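Local coordinates for protein L-iditol 2-dehydrogenase (Clostridium scindens, PDB 4OH1) that probably oxidises L-iditol or a related polyol with NAD+, as a zinc-dependent member of the zinc-containing alcohol dehydrogenase family, at residues A[101-106]-A[298-303]; A[154-159]-A[307-312]. One frame throughout, in Å; residues are numbered along the deposited sequence.

Contact 1: residues A[101-106]-A[298-303]. With ZN (zinc ion), chain C.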
ATOM      1  N   ASN A 101       8.218   5.552  26.110  1.00 33.59           N
ATOM      2  CA  ASN A 101       7.177   6.193  25.357  1.00 35.49           C
ATOM      3  C   ASN A 101       6.199   6.847  26.342  1.00 36.16           C
ATOM      4  O   ASN A 101       5.582   6.157  27.105  1.00 35.17           O
ATOM      5  CB  ASN A 101       6.477   5.137  24.505  1.00 34.44           C
ATOM      6  CG  ASN A 101       5.346   5.692  23.681  1.00 36.79           C
ATOM      7  OD1 ASN A 101       5.110   6.894  23.622  1.00 37.86           O
ATOM      8  ND2 ASN A 101       4.637   4.805  23.009  1.00 38.82           N
ATOM      9  N   TYR A 102       6.056   8.171  26.300  1.00 33.52           N
ATOM     10  CA  TYR A 102       5.226   8.907  27.217  1.00 35.64           C
ATOM     11  C   TYR A 102       3.786   8.445  27.121  1.00 36.51           C
ATOM     12  O   TYR A 102       3.024   8.593  28.079  1.00 37.42           O
ATOM     13  CB  TYR A 102       5.306  10.441  26.933  1.00 39.44           C
ATOM     14  CG  TYR A 102       4.738  10.830  25.560  1.00 40.71           C
ATOM     15  CD1 TYR A 102       5.533  10.805  24.418  1.00 43.22           C
ATOM     16  CD2 TYR A 102       3.417  11.139  25.403  1.00 43.42           C
ATOM     17  CE1 TYR A 102       5.016  11.119  23.159  1.00 46.52           C
ATOM     18  CE2 TYR A 102       2.883  11.445  24.150  1.00 46.49           C
ATOM     19  CZ  TYR A 102       3.690  11.438  23.037  1.00 48.43           C
ATOM     20  OH  TYR A 102       3.162  11.704  21.786  1.00 53.43           O
ATOM     21  N   ALA A 103       3.378   7.933  25.964  1.00 36.49           N
ATOM     22  CA  ALA A 103       1.945   7.692  25.712  1.00 40.18           C
ATOM     23  C   ALA A 103       1.545   6.314  26.240  1.00 41.02           C
ATOM     24  O   ALA A 103       2.211   5.345  25.957  1.00 39.30           O
ATOM     25  CB  ALA A 103       1.654   7.786  24.204  1.00 42.92           C
ATOM     26  N   LYS A 104       0.460   6.253  27.011  1.00 43.44           N
ATOM     27  CA  LYS A 104      -0.091   5.012  27.535  1.00 43.21           C
ATOM     28  C   LYS A 104      -1.408   4.673  26.834  1.00 45.03           C
ATOM     29  O   LYS A 104      -2.429   5.337  27.036  1.00 42.76           O
ATOM     30  CB  LYS A 104      -0.336   5.142  29.033  1.00 45.06           C
ATOM     31  CG  LYS A 104      -0.920   3.871  29.710  1.00 47.53           C
ATOM     32  CD  LYS A 104      -0.049   2.686  29.468  1.00 47.83           C
ATOM     33  CE  LYS A 104      -0.406   1.514  30.315  1.00 49.30           C
ATOM     34  NZ  LYS A 104      -1.750   1.045  29.975  1.00 54.93           N
ATOM     35  N   TYR A 105      -1.386   3.596  26.053  1.00 41.07           N
ATOM     36  CA  TYR A 105      -2.580   3.149  25.354  1.00 44.15           C
ATOM     37  C   TYR A 105      -3.443   2.262  26.279  1.00 45.52           C
ATOM     38  O   TYR A 105      -2.904   1.501  27.068  1.00 46.61           O
ATOM     39  CB  TYR A 105      -2.149   2.358  24.114  1.00 44.29           C
ATOM     40  CG  TYR A 105      -1.068   3.071  23.342  1.00 42.72           C
ATOM     41  CD1 TYR A 105      -1.243   4.400  22.941  1.00 43.52           C
ATOM     42  CD2 TYR A 105       0.131   2.442  23.033  1.00 42.35           C
ATOM     43  CE1 TYR A 105      -0.249   5.092  22.251  1.00 46.87           C
ATOM     44  CE2 TYR A 105       1.148   3.126  22.321  1.00 41.55           C
ATOM     45  CZ  TYR A 105       0.935   4.452  21.929  1.00 43.70           C
ATOM     46  OH  TYR A 105       1.879   5.170  21.227  1.00 41.90           O
ATOM     47  N   CYS A 106      -4.763   2.342  26.180  1.00 44.68           N
ATOM     48  CA  CYS A 106      -5.616   1.606  27.115  1.00 44.15           C
ATOM     49  C   CYS A 106      -5.816   0.165  26.652  1.00 46.89           C
ATOM     50  O   CYS A 106      -6.179  -0.715  27.447  1.00 51.02           O
ATOM     51  CB  CYS A 106      -6.970   2.305  27.258  1.00 45.11           C
ATOM     52  SG  CYS A 106      -8.104   1.959  25.917  1.00 45.58           S
HETATM   53  N   MSE A 298      -0.737  14.382  10.741  1.00 49.40           N
HETATM   54  CA  MSE A 298       0.116  13.424  11.458  1.00 50.84           C
HETATM   55  C   MSE A 298      -0.014  13.681  12.989  1.00 53.93           C
HETATM   56  O   MSE A 298       0.421  14.737  13.490  1.00 51.43           O
HETATM   57  CB  MSE A 298       1.573  13.600  10.992  1.00 57.39           C
HETATM   58  CG  MSE A 298       2.375  12.283  10.825  1.00 59.29           C
HETATM   59 SE   MSE A 298       2.497  11.387  12.528  0.75 82.59          SE
HETATM   60  CE  MSE A 298       3.825  12.633  13.327  1.00 69.52           C
ATOM     61  N   ILE A 299      -0.630  12.740  13.717  1.00 54.74           N
ATOM     62  CA  ILE A 299      -0.588  12.788  15.203  1.00 59.53           C
ATOM     63  C   ILE A 299       0.099  11.584  15.901  1.00 57.69           C
ATOM     64  O   ILE A 299      -0.364  10.428  15.853  1.00 50.31           O
ATOM     65  CB  ILE A 299      -1.977  13.047  15.893  1.00 61.87           C
ATOM     66  CG1 ILE A 299      -1.735  13.327  17.424  1.00 67.70           C
ATOM     67  CG2 ILE A 299      -2.989  11.900  15.558  1.00 59.62           C
ATOM     68  CD1 ILE A 299      -2.624  14.362  18.146  1.00 63.08           C
ATOM     69  N   GLN A 300       1.214  11.924  16.549  1.00 56.00           N
ATOM     70  CA  GLN A 300       1.995  11.067  17.471  1.00 59.18           C
ATOM     71  C   GLN A 300       2.831  10.010  16.785  1.00 54.05           C
ATOM     72  O   GLN A 300       3.983   9.839  17.168  1.00 57.47           O
ATOM     73  CB  GLN A 300       1.139  10.403  18.564  1.00 57.60           C
ATOM     74  CG  GLN A 300       0.657  11.337  19.647  1.00 60.37           C
ATOM     75  CD  GLN A 300      -0.047  10.603  20.792  1.00 62.33           C
ATOM     76  OE1 GLN A 300       0.133   9.389  20.994  1.00 61.04           O
ATOM     77  NE2 GLN A 300      -0.861  11.339  21.532  1.00 61.62           N
ATOM     78  N   GLY A 301       2.275   9.319  15.792  1.00 44.06           N
ATOM     79  CA  GLY A 301       2.904   8.095  15.282  1.00 44.34           C
ATOM     80  C   GLY A 301       2.406   6.888  16.122  1.00 49.00           C
ATOM     81  O   GLY A 301       1.921   7.054  17.272  1.00 49.91           O
ATOM     82  N   ALA A 302       2.500   5.689  15.555  1.00 42.45           N
ATOM     83  CA  ALA A 302       2.066   4.454  16.191  1.00 44.72           C
ATOM     84  C   ALA A 302       3.021   3.348  15.855  1.00 45.76           C
ATOM     85  O   ALA A 302       3.362   3.202  14.676  1.00 40.38           O
ATOM     86  CB  ALA A 302       0.711   4.032  15.655  1.00 44.62           C
ATOM     87  N   TRP A 303       3.386   2.528  16.847  1.00 38.93           N
ATOM     88  CA  TRP A 303       4.266   1.400  16.618  1.00 37.64           C
ATOM     89  C   TRP A 303       5.632   1.756  16.054  1.00 32.39           C
ATOM     90  O   TRP A 303       6.191   0.971  15.343  1.00 35.71           O
ATOM     91  CB  TRP A 303       3.613   0.415  15.652  1.00 39.90           C
ATOM     92  CG  TRP A 303       2.176   0.100  16.024  1.00 42.53           C
ATOM     93  CD1 TRP A 303       1.096   0.241  15.216  1.00 46.43           C
ATOM     94  CD2 TRP A 303       1.673  -0.426  17.279  1.00 42.62           C
ATOM     95  NE1 TRP A 303      -0.046  -0.145  15.885  1.00 48.20           N
ATOM     96  CE2 TRP A 303       0.285  -0.578  17.141  1.00 44.14           C
ATOM     97  CE3 TRP A 303       2.262  -0.786  18.495  1.00 44.28           C
ATOM     98  CZ2 TRP A 303      -0.526  -1.047  18.175  1.00 45.96           C
ATOM     99  CZ3 TRP A 303       1.441  -1.233  19.537  1.00 45.44           C
ATOM    100  CH2 TRP A 303       0.078  -1.364  19.358  1.00 44.31           C
TER
HETATM  101 ZN    ZN C 402      -7.467   2.910  23.836  1.00 47.10          ZN
HETATM  102  O   HOH W   1       4.972  11.150  19.780  1.00 44.88           O
HETATM  103  O   HOH W   2       3.493   3.163  19.333  1.00 43.62           O
HETATM  104  O   HOH W   3       1.705   7.509  20.044  1.00 44.34           O
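Between 101-106, which carries the short strand 103-104, and the irregular loop 298-303, the nearest CA atoms, those of Ala103 and Gln300, are 8.9 Å apart, and side chains and water fill the interval. Gln300 reaches over with its chain extended beyond CG. Its CG lies 3.3 Å from Tyr102 OH. The amide plane is turned 62° from the phenol ring, and OE1 approaches Ala103 CB. One water accepts a hydrogen bond from Tyr102 OH and donates to Gln300 O. Another, in the plane of the Tyr105 ring and 2.6 Å from Tyr105 OH, accepts from that hydroxyl and donates to both Gln300 OE1 and Gly301 O. A third accepts from Trp303 N and donates to Tyr105 OH, which also receives a weak bond from Asn101 ND2. Asn101 OD1 meanwhile accepts from Ala103 N, 3.1 Å away, and closes an Asx turn. Just beyond, Cys106 SG binds a zinc ion at 2.4 Å together with Cys109, Cys112 and Cys120, the four-cysteine structural zinc lobe characteristic of zinc-containing alcohol dehydrogenases, here joined to a loop following the last strand of the Rossmann sheet.

Contact 2: residues A[154-159]-A[307-312]. With ZN (zinc ion), chain B.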
ATOM      1  N   ALA A 154      18.204   9.377  23.762  1.00 31.05           N
ATOM      2  CA  ALA A 154      17.240  10.331  24.254  1.00 34.12           C
ATOM      3  C   ALA A 154      16.384  10.910  23.105  1.00 34.46           C
ATOM      4  O   ALA A 154      15.312  11.452  23.331  1.00 32.68           O
ATOM      5  CB  ALA A 154      17.948  11.462  24.943  1.00 33.88           C
ATOM      6  N   LEU A 155      16.894  10.858  21.884  1.00 35.23           N
ATOM      7  CA  LEU A 155      16.135  11.386  20.736  1.00 33.11           C
ATOM      8  C   LEU A 155      15.280  10.349  20.082  1.00 31.29           C
ATOM      9  O   LEU A 155      14.749  10.635  19.025  1.00 33.08           O
ATOM     10  CB  LEU A 155      17.044  12.048  19.690  1.00 31.87           C
ATOM     11  CG  LEU A 155      17.251  13.512  20.090  1.00 36.18           C
ATOM     12  CD1 LEU A 155      17.770  13.707  21.525  1.00 36.09           C
ATOM     13  CD2 LEU A 155      18.260  14.047  19.129  1.00 40.11           C
ATOM     14  N   VAL A 156      15.101   9.173  20.683  1.00 29.89           N
ATOM     15  CA  VAL A 156      14.220   8.175  20.094  1.00 27.57           C
ATOM     16  C   VAL A 156      12.824   8.652  19.815  1.00 30.10           C
ATOM     17  O   VAL A 156      12.237   8.303  18.731  1.00 31.59           O
ATOM     18  CB  VAL A 156      14.182   6.856  20.885  1.00 30.60           C
ATOM     19  CG1 VAL A 156      13.036   5.977  20.459  1.00 31.89           C
ATOM     20  CG2 VAL A 156      15.476   6.076  20.676  1.00 34.14           C
ATOM     21  N   GLU A 157      12.241   9.430  20.714  1.00 31.81           N
ATOM     22  CA  GLU A 157      10.827   9.790  20.541  1.00 32.33           C
ATOM     23  C   GLU A 157      10.679  10.800  19.403  1.00 32.95           C
ATOM     24  O   GLU A 157       9.802  10.657  18.566  1.00 28.51           O
ATOM     25  CB  GLU A 157      10.164  10.307  21.823  1.00 32.99           C
ATOM     26  CG  GLU A 157       8.630  10.651  21.675  1.00 32.49           C
ATOM     27  CD  GLU A 157       8.381  12.023  21.086  1.00 36.34           C
ATOM     28  OE1 GLU A 157       9.305  12.862  21.174  1.00 34.89           O
ATOM     29  OE2 GLU A 157       7.312  12.272  20.470  1.00 35.22           O
ATOM     30  N   PRO A 158      11.499  11.833  19.372  1.00 31.13           N
ATOM     31  CA  PRO A 158      11.302  12.711  18.226  1.00 35.35           C
ATOM     32  C   PRO A 158      11.614  12.036  16.874  1.00 35.07           C
ATOM     33  O   PRO A 158      10.948  12.349  15.890  1.00 33.47           O
ATOM     34  CB  PRO A 158      12.215  13.888  18.496  1.00 35.75           C
ATOM     35  CG  PRO A 158      13.102  13.480  19.540  1.00 34.30           C
ATOM     36  CD  PRO A 158      12.389  12.430  20.344  1.00 34.77           C
ATOM     37  N   LEU A 159      12.560  11.100  16.841  1.00 35.17           N
ATOM     38  CA  LEU A 159      12.787  10.288  15.626  1.00 31.16           C
ATOM     39  C   LEU A 159      11.542   9.533  15.221  1.00 32.31           C
ATOM     40  O   LEU A 159      11.267   9.438  14.024  1.00 32.02           O
ATOM     41  CB  LEU A 159      13.973   9.370  15.759  1.00 30.48           C
ATOM     42  CG  LEU A 159      14.514   8.729  14.486  1.00 31.25           C
ATOM     43  CD1 LEU A 159      15.092   9.826  13.499  1.00 32.23           C
ATOM     44  CD2 LEU A 159      15.594   7.793  14.856  1.00 32.30           C
ATOM     45  N   LYS A 307      11.440   0.457  15.671  1.00 29.82           N
ATOM     46  CA  LYS A 307      12.012   1.001  14.413  1.00 29.14           C
ATOM     47  C   LYS A 307      12.991   2.139  14.645  1.00 25.61           C
ATOM     48  O   LYS A 307      14.162   2.176  14.186  1.00 27.67           O
ATOM     49  CB  LYS A 307      10.854   1.410  13.501  1.00 31.14           C
ATOM     50  CG  LYS A 307      11.285   1.896  12.130  1.00 32.98           C
ATOM     51  CD  LYS A 307      10.191   2.541  11.381  1.00 31.88           C
ATOM     52  CE  LYS A 307       9.092   1.580  11.045  1.00 31.50           C
ATOM     53  NZ  LYS A 307       7.922   2.348  10.650  1.00 31.87           N
ATOM     54  N   SER A 308      12.530   3.074  15.409  1.00 25.85           N
ATOM     55  CA  SER A 308      13.345   4.215  15.741  1.00 28.41           C
ATOM     56  C   SER A 308      14.599   3.836  16.475  1.00 28.39           C
ATOM     57  O   SER A 308      15.718   4.349  16.215  1.00 29.95           O
ATOM     58  CB  SER A 308      12.491   5.173  16.570  1.00 30.90           C
ATOM     59  OG  SER A 308      13.247   6.290  16.960  1.00 30.22           O
ATOM     60  N   ILE A 309      14.448   2.924  17.420  1.00 29.93           N
ATOM     61  CA  ILE A 309      15.609   2.417  18.135  1.00 30.45           C
ATOM     62  C   ILE A 309      16.574   1.758  17.180  1.00 30.96           C
ATOM     63  O   ILE A 309      17.787   1.992  17.274  1.00 31.01           O
ATOM     64  CB  ILE A 309      15.151   1.467  19.226  1.00 32.61           C
ATOM     65  CG1 ILE A 309      14.467   2.274  20.335  1.00 34.23           C
ATOM     66  CG2 ILE A 309      16.293   0.693  19.751  1.00 32.09           C
ATOM     67  CD1 ILE A 309      13.719   1.453  21.349  1.00 33.99           C
ATOM     68  N   ARG A 310      16.064   1.004  16.193  1.00 31.37           N
ATOM     69  CA  ARG A 310      16.973   0.385  15.179  1.00 30.71           C
ATOM     70  C   ARG A 310      17.679   1.383  14.263  1.00 30.04           C
ATOM     71  O   ARG A 310      18.776   1.113  13.798  1.00 32.05           O
ATOM     72  CB  ARG A 310      16.259  -0.639  14.357  1.00 29.76           C
ATOM     73  CG  ARG A 310      15.897  -1.860  15.152  1.00 33.66           C
ATOM     74  CD  ARG A 310      15.439  -2.971  14.238  1.00 31.85           C
ATOM     75  NE  ARG A 310      14.192  -2.669  13.563  1.00 30.19           N
ATOM     76  CZ  ARG A 310      12.998  -2.845  14.105  1.00 31.86           C
ATOM     77  NH1 ARG A 310      12.914  -3.331  15.331  1.00 33.40           N
ATOM     78  NH2 ARG A 310      11.885  -2.561  13.445  1.00 30.41           N
HETATM   79  N   MSE A 311      17.065   2.547  14.049  1.00 31.05           N
HETATM   80  CA  MSE A 311      17.621   3.605  13.188  1.00 31.06           C
HETATM   81  C   MSE A 311      18.706   4.465  13.830  1.00 30.57           C
HETATM   82  O   MSE A 311      19.560   5.089  13.165  1.00 29.22           O
HETATM   83  CB  MSE A 311      16.523   4.537  12.766  1.00 30.50           C
HETATM   84  CG  MSE A 311      15.534   3.907  11.815  1.00 30.47           C
HETATM   85 SE   MSE A 311      16.377   3.319  10.114  0.75 36.34          SE
HETATM   86  CE  MSE A 311      17.183   4.942   9.356  1.00 35.21           C
ATOM     87  N   ILE A 312      18.671   4.536  15.134  1.00 31.59           N
ATOM     88  CA  ILE A 312      19.618   5.405  15.833  1.00 30.06           C
ATOM     89  C   ILE A 312      21.024   5.204  15.330  1.00 30.39           C
ATOM     90  O   ILE A 312      21.646   6.197  14.986  1.00 32.50           O
ATOM     91  CB  ILE A 312      19.560   5.277  17.363  1.00 30.19           C
ATOM     92  CG1 ILE A 312      18.194   5.688  17.920  1.00 28.80           C
ATOM     93  CG2 ILE A 312      20.657   6.071  18.016  1.00 32.87           C
ATOM     94  CD1 ILE A 312      17.907   7.142  17.859  1.00 32.57           C
TER
HETATM   95 ZN    ZN B 401       9.111  14.949  21.236  0.75 49.76          ZN
HETATM   96  O   HOH W   4       6.855  14.688  20.500  1.00 47.20           O
HETATM   97  O   HOH W   5       9.087  15.515  18.914  1.00 38.82           O
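Between 154-159 and 307-312 the nearest CA atoms are those of Val156 and Ser308, 5.9 Å apart. One hydrogen bond links the segments: Ser308 OG donates to Val156 O over 2.9 Å, in the carbonyl plane and on a lone pair, at a C=O...O angle of 124°. With OG anti to the Ser308 backbone N (chi1 178°), the hydroxyl is aimed at the first turn of the opposing helix, where Leu159 CB lies 3.4 Å from it and Val156 CG1 also packs against it.

The remaining contacts are apolar. Val156 CG2 meets Ile309 CG1 at 3.9 Å and the end of Ile312, whose side chain runs across that of valine at about a right angle. Leu159 CD2 sits 3.8 Å from Ile312 CD1 and also touches Met311 CB, so Ile312 CD1 packs against both Val156 and Leu159.

Glu157 points away from this interface: its OE1 binds a zinc ion at 2.1 Å, alongside His74, Glu75, the oxidised Cys46 and two waters, one of which donates to Glu157 OE2.

Arg310 NE donates to Gly174 O of a neighbouring subunit. In this helix-to-helix packing the start of helix 156-168 rests on helix 305-311, which follows the last Rossmann strand, 294-297; Phe317 covers Leu155 and Ile312, helix 184-194 adds Leu192 against Leu159 and Met311, and strand 75-83 lies behind Ala154 and Pro158.

Overall arrangement
The two contacts, with centres about 14 Å apart, are interlocked along the chain, since 154-159 falls between the two segments of contact 1 and 298-303 leads directly into the helix used by contact 2. They meet where Tyr102 CE1 lies 3.7 Å from Glu157 OE2. Tyr102 also stacks edge-to-face with His74, and the nearest atom of its side chain is about 6 Å from the zinc ion held by Glu157, so contact 1 borders the zinc site that is probably catalytic, as in related alcohol dehydrogenases, to which contact 2 supplies a ligand. The second zinc, bound by Cys106, belongs to the separate four-cysteine site. Together the contacts tie 298-312, following strand 294-297, to both metal-binding regions.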